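Local coordinates for protein luciferase-like monooxygenase (Streptomyces bottropensis, PDB 4US5) that probably acts as a flavin-dependent monooxygenase of the bacterial luciferase family, adding oxygen to an organic substrate, at residues 60-63 and 64-68; 79-82 and 83-86. One frame throughout, in Å; residues are numbered along the deposited sequence.

Contact 1 (60-63 and 64-68). With NA (sodium ion), chain O.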
ATOM      1  N   GLU B  60       1.265   3.048   4.044  1.00 15.42           N
ATOM      2  CA  GLU B  60       0.601   3.182   2.744  1.00 15.68           C
ATOM      3  C   GLU B  60      -0.583   2.233   2.584  1.00 16.14           C
ATOM      4  O   GLU B  60      -1.586   2.553   1.917  1.00 14.43           O
ATOM      5  CB  GLU B  60       1.610   3.014   1.609  1.00 15.58           C
ATOM      6  CG  GLU B  60       2.249   1.629   1.478  1.00 17.06           C
ATOM      7  CD  GLU B  60       3.490   1.403   2.333  1.00 17.53           C
ATOM      8  OE1 GLU B  60       3.718   2.121   3.338  1.00 16.50           O
ATOM      9  OE2 GLU B  60       4.267   0.474   1.985  1.00 20.20           O
ATOM     10  N   ILE B  61      -0.502   1.074   3.228  1.00 15.00           N
ATOM     11  CA  ILE B  61      -1.607   0.086   3.160  1.00 16.06           C
ATOM     12  C   ILE B  61      -2.801   0.558   3.983  1.00 16.04           C
ATOM     13  O   ILE B  61      -3.960   0.532   3.498  1.00 15.64           O
ATOM     14  CB  ILE B  61      -1.150  -1.305   3.678  1.00 15.70           C
ATOM     15  CG1 ILE B  61      -0.010  -1.852   2.787  1.00 15.43           C
ATOM     16  CG2 ILE B  61      -2.345  -2.253   3.738  1.00 16.77           C
ATOM     17  CD1 ILE B  61      -0.377  -2.004   1.324  1.00 15.93           C
ATOM     18  N   LEU B  62      -2.549   1.059   5.186  1.00 16.03           N
ATOM     19  CA  LEU B  62      -3.630   1.596   5.992  1.00 16.37           C
ATOM     20  C   LEU B  62      -4.217   2.908   5.405  1.00 15.97           C
ATOM     21  O   LEU B  62      -5.403   3.132   5.478  1.00 15.26           O
ATOM     22  CB  LEU B  62      -3.157   1.797   7.446  1.00 17.12           C
ATOM     23  CG  LEU B  62      -4.240   1.918   8.509  1.00 21.61           C
ATOM     24  CD1 LEU B  62      -5.172   0.736   8.542  1.00 20.10           C
ATOM     25  CD2 LEU B  62      -3.676   2.163   9.903  1.00 22.44           C
ATOM     26  N   ILE B  63      -3.368   3.740   4.791  1.00 15.44           N
ATOM     27  CA  ILE B  63      -3.824   4.920   4.086  1.00 14.86           C
ATOM     28  C   ILE B  63      -4.793   4.550   2.970  1.00 16.19           C
ATOM     29  O   ILE B  63      -5.879   5.152   2.826  1.00 16.52           O
ATOM     30  CB  ILE B  63      -2.642   5.751   3.548  1.00 14.86           C
ATOM     31  CG1 ILE B  63      -1.821   6.290   4.726  1.00 14.74           C
ATOM     32  CG2 ILE B  63      -3.138   6.872   2.661  1.00 15.07           C
ATOM     33  CD1 ILE B  63      -0.430   6.634   4.336  1.00 15.56           C
ATOM     34  N   ALA B  64      -4.443   3.560   2.190  1.00 14.65           N
ATOM     35  CA  ALA B  64      -5.292   3.131   1.081  1.00 16.25           C
ATOM     36  C   ALA B  64      -6.685   2.724   1.576  1.00 16.17           C
ATOM     37  O   ALA B  64      -7.702   2.991   0.920  1.00 18.94           O
ATOM     38  CB  ALA B  64      -4.617   1.971   0.369  1.00 16.73           C
ATOM     39  N   ARG B  65      -6.735   2.078   2.727  1.00 16.22           N
ATOM     40  CA  ARG B  65      -8.007   1.671   3.306  1.00 15.00           C
ATOM     41  C   ARG B  65      -8.763   2.840   3.918  1.00 16.38           C
ATOM     42  O   ARG B  65      -9.949   3.022   3.675  1.00 16.74           O
ATOM     43  CB  ARG B  65      -7.787   0.589   4.340  1.00 14.73           C
ATOM     44  CG  ARG B  65      -9.042   0.192   5.134  1.00 15.40           C
ATOM     45  CD  ARG B  65     -10.167  -0.289   4.224  1.00 15.28           C
ATOM     46  NE  ARG B  65     -11.289  -0.736   5.029  1.00 17.39           N
ATOM     47  CZ  ARG B  65     -11.321  -1.838   5.767  1.00 17.35           C
ATOM     48  NH1 ARG B  65     -10.352  -2.726   5.712  1.00 17.96           N
ATOM     49  NH2 ARG B  65     -12.372  -2.070   6.568  1.00 19.27           N
ATOM     50  N   ILE B  66      -8.076   3.608   4.753  1.00 14.73           N
ATOM     51  CA  ILE B  66      -8.742   4.679   5.495  1.00 15.21           C
ATOM     52  C   ILE B  66      -9.285   5.773   4.591  1.00 15.62           C
ATOM     53  O   ILE B  66     -10.353   6.312   4.871  1.00 16.33           O
ATOM     54  CB  ILE B  66      -7.815   5.274   6.596  1.00 15.92           C
ATOM     55  CG1 ILE B  66      -7.683   4.231   7.728  1.00 16.11           C
ATOM     56  CG2 ILE B  66      -8.326   6.633   7.065  1.00 16.11           C
ATOM     57  CD1 ILE B  66      -6.709   4.591   8.810  1.00 17.38           C
ATOM     58  N   ALA B  67      -8.595   6.070   3.491  1.00 15.95           N
ATOM     59  CA  ALA B  67      -9.118   7.049   2.522  1.00 13.97           C
ATOM     60  C   ALA B  67     -10.418   6.584   1.883  1.00 17.54           C
ATOM     61  O   ALA B  67     -11.278   7.410   1.534  1.00 15.84           O
ATOM     62  CB  ALA B  67      -8.101   7.371   1.485  1.00 14.49           C
ATOM     63  N   ALA B  68     -10.592   5.281   1.742  1.00 16.82           N
ATOM     64  CA  ALA B  68     -11.878   4.724   1.235  1.00 18.77           C
ATOM     65  C   ALA B  68     -13.011   4.773   2.252  1.00 20.95           C
ATOM     66  O   ALA B  68     -14.179   4.661   1.889  1.00 21.74           O
ATOM     67  CB  ALA B  68     -11.682   3.262   0.798  1.00 19.73           C
TER
HETATM   68 NA    NA O1338       6.461   2.659   3.971  1.00 27.72          NA
HETATM   69  O   HOH W   1       7.425   3.074   1.379  1.00 23.92           O
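Glu60 accepts the amide of Ala64 at its backbone O, while its flat carboxylate turns off the helix to a sodium ion. OE1 holds the ion at 2.9 Å; it stands out of the carboxylate plane, and with OE2 3.7 Å from it, one oxygen does the binding. A water lies 2.8 Å from the sodium, and Glu47 OE1 is a further ligand. OE2 instead makes a salt bridge with Lys89 of the second subunit, so the two oxygens have separate tasks. The other flat group, the Arg65 guanidinium, also leads away: NE pairs with Glu69 and NH1 bonds to Tyr101 OH of the second subunit. Both residues sit on helix 59-68, the crossover of a parallel beta-alpha-beta unit with strands 42-45 and 74-81 in this TIM-barrel fold. Four i to i+4 bonds run along it, among them Ile66 N to Leu62 O at 2.8 Å and Ala67 N to Ile63 O at 2.9 Å, both close to straight. One turn apart, Leu62 and Ile66 meet at an angle, Ile66 CD1 reaching Leu62 CG at 3.7 Å. With CG opposite the backbone N (chi1 -161°), Leu62 sends its branch to that methyl. Helix 21-38 and strand 42-45 pack against the pair, while Leu97 of helix 87-100 touches Ile63 and Ala64.

Contact 2 (79-82 and 83-86)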
ATOM      1  N   GLY B  79       5.300   9.261   9.605  1.00 18.57           N
ATOM      2  CA  GLY B  79       5.735   9.507   8.234  1.00 18.32           C
ATOM      3  C   GLY B  79       6.362   8.273   7.588  1.00 21.43           C
ATOM      4  O   GLY B  79       6.782   7.336   8.285  1.00 26.13           O
ATOM      5  N   VAL B  80       6.466   8.276   6.267  1.00 20.12           N
ATOM      6  CA  VAL B  80       7.225   7.268   5.562  1.00 18.32           C
ATOM      7  C   VAL B  80       8.726   7.455   5.815  1.00 19.93           C
ATOM      8  O   VAL B  80       9.254   8.540   5.689  1.00 18.94           O
ATOM      9  CB  VAL B  80       6.938   7.329   4.045  1.00 19.25           C
ATOM     10  CG1 VAL B  80       7.988   6.554   3.251  1.00 20.10           C
ATOM     11  CG2 VAL B  80       5.563   6.777   3.769  1.00 20.62           C
ATOM     12  N   LEU B  81       9.398   6.366   6.150  1.00 19.45           N
ATOM     13  CA  LEU B  81      10.853   6.399   6.434  1.00 19.30           C
ATOM     14  C   LEU B  81      11.665   6.315   5.129  1.00 18.38           C
ATOM     15  O   LEU B  81      12.119   5.249   4.692  1.00 18.43           O
ATOM     16  CB  LEU B  81      11.191   5.300   7.394  1.00 20.35           C
ATOM     17  CG  LEU B  81      10.388   5.323   8.678  1.00 19.64           C
ATOM     18  CD1 LEU B  81      10.835   4.177   9.583  1.00 20.01           C
ATOM     19  CD2 LEU B  81      10.410   6.653   9.419  1.00 19.68           C
ATOM     20  N   LEU B  82      11.782   7.464   4.483  1.00 20.80           N
ATOM     21  CA  LEU B  82      12.240   7.556   3.111  1.00 20.65           C
ATOM     22  C   LEU B  82      13.671   7.035   2.935  1.00 21.63           C
ATOM     23  O   LEU B  82      14.022   6.575   1.850  1.00 22.14           O
ATOM     24  CB  LEU B  82      12.136   8.993   2.618  1.00 20.70           C
ATOM     25  CG  LEU B  82      12.561   9.270   1.191  1.00 18.91           C
ATOM     26  CD1 LEU B  82      11.793   8.463   0.174  1.00 21.81           C
ATOM     27  CD2 LEU B  82      12.409  10.776   0.899  1.00 21.37           C
ATOM     28  N   SER B  83      14.462   7.050   4.007  1.00 22.47           N
ATOM     29  CA  SER B  83      15.828   6.541   3.919  1.00 25.87           C
ATOM     30  C   SER B  83      15.878   5.078   3.598  1.00 25.73           C
ATOM     31  O   SER B  83      16.916   4.582   3.210  1.00 25.07           O
ATOM     32  CB  SER B  83      16.591   6.764   5.212  1.00 27.36           C
ATOM     33  OG  SER B  83      16.744   8.141   5.471  1.00 34.56           O
ATOM     34  N   LEU B  84      14.749   4.375   3.788  1.00 22.60           N
ATOM     35  CA  LEU B  84      14.705   2.944   3.577  1.00 21.05           C
ATOM     36  C   LEU B  84      14.315   2.548   2.166  1.00 20.78           C
ATOM     37  O   LEU B  84      14.375   1.374   1.835  1.00 20.23           O
ATOM     38  CB  LEU B  84      13.689   2.289   4.545  1.00 23.47           C
ATOM     39  CG  LEU B  84      13.860   2.508   6.017  1.00 26.52           C
ATOM     40  CD1 LEU B  84      12.684   1.843   6.757  1.00 26.50           C
ATOM     41  CD2 LEU B  84      15.187   1.941   6.491  1.00 26.94           C
ATOM     42  N   TYR B  85      13.838   3.505   1.370  1.00 18.40           N
ATOM     43  CA  TYR B  85      13.187   3.208   0.126  1.00 20.32           C
ATOM     44  C   TYR B  85      13.742   3.998  -1.049  1.00 20.13           C
ATOM     45  O   TYR B  85      14.226   5.087  -0.886  1.00 22.96           O
ATOM     46  CB  TYR B  85      11.695   3.538   0.249  1.00 18.94           C
ATOM     47  CG  TYR B  85      11.034   2.857   1.429  1.00 19.08           C
ATOM     48  CD1 TYR B  85      10.965   1.466   1.491  1.00 20.45           C
ATOM     49  CD2 TYR B  85      10.586   3.581   2.508  1.00 19.57           C
ATOM     50  CE1 TYR B  85      10.431   0.831   2.580  1.00 21.05           C
ATOM     51  CE2 TYR B  85       9.985   2.961   3.591  1.00 20.90           C
ATOM     52  CZ  TYR B  85       9.912   1.578   3.621  1.00 19.47           C
ATOM     53  OH  TYR B  85       9.296   0.972   4.679  1.00 20.33           O
ATOM     54  N   SER B  86      13.562   3.452  -2.244  1.00 19.31           N
ATOM     55  CA  SER B  86      13.741   4.235  -3.465  1.00 21.57           C
ATOM     56  C   SER B  86      12.754   5.382  -3.476  1.00 20.44           C
ATOM     57  O   SER B  86      11.575   5.161  -3.315  1.00 18.86           O
ATOM     58  CB  SER B  86      13.491   3.342  -4.680  1.00 21.89           C
ATOM     59  OG  SER B  86      13.284   4.118  -5.835  1.00 24.25           O
TER
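From Leu81, the centre of an inverse gamma turn, the backbone leaves its strand and coils into a short 3-10 turn, in which Leu84 N bonds to Leu81 O at 2.9 Å and Tyr85 N to Leu82 O at 3.1 Å. The second of these is nearly straight at hydrogen (169°), although the donor stands well above the carbonyl plane. Leu81 and Leu84 lie side by side and point the same way, with Leu84 CD1 3.8 Å from Leu81 CB. Tyr85 folds back toward the strand: CG is opposite its carbonyl carbon (chi1 -54°), which carries the ring to the Leu81 carbonyl, where CD2 comes within 3.1 Å of O at an oblique approach. Val80 CG1 also nears CD2 obliquely, at 4.0 Å, but from the other side of the ring plane from Leu81 O and Leu84 CB. Over the centre of one ring face sits Leu84 CB, 3.8 Å above the plane, so the turn itself helps to fix the tilt of the ring. At the far end, the phenol OH bonds to Glu47 OE2 and to Lys89 of the second subunit. A cis peptide bond precedes Gly79; non-prolyl cis peptides are also known in related luciferase-like enzymes. Ser86 follows as the N-cap of helix 87-100, its OG bonding weakly to the amides of Leu88 and Lys89. Strand 74-81 thus passes into that helix through a compact barrel loop: Leu82 packs on helix 134-147 and on Val90, Leu84 on helix 117-124, and Val80 pairs through its backbone with strand 105-110.

How the contacts relate
Contact 1 closes before contact 2 opens: helix 59-68 leads into strand 74-81, whose far end turns through 83-86. Their centres are about 18 Å apart and their nearest atoms about 5 Å, without touching. What ties them is polar. Glu47 shares the sodium ion with Glu60 through OE1, which also accepts Leu81 N, while its OE2 takes the Tyr85 hydroxyl. Lys89 of the second subunit likewise reaches both Glu60 and Tyr85, and Tyr85 OH lies 3.4 Å from that sodium. A bound ion, a shared acid and a lysine across the dimer interface therefore link the start of the helix with the strand-end loop.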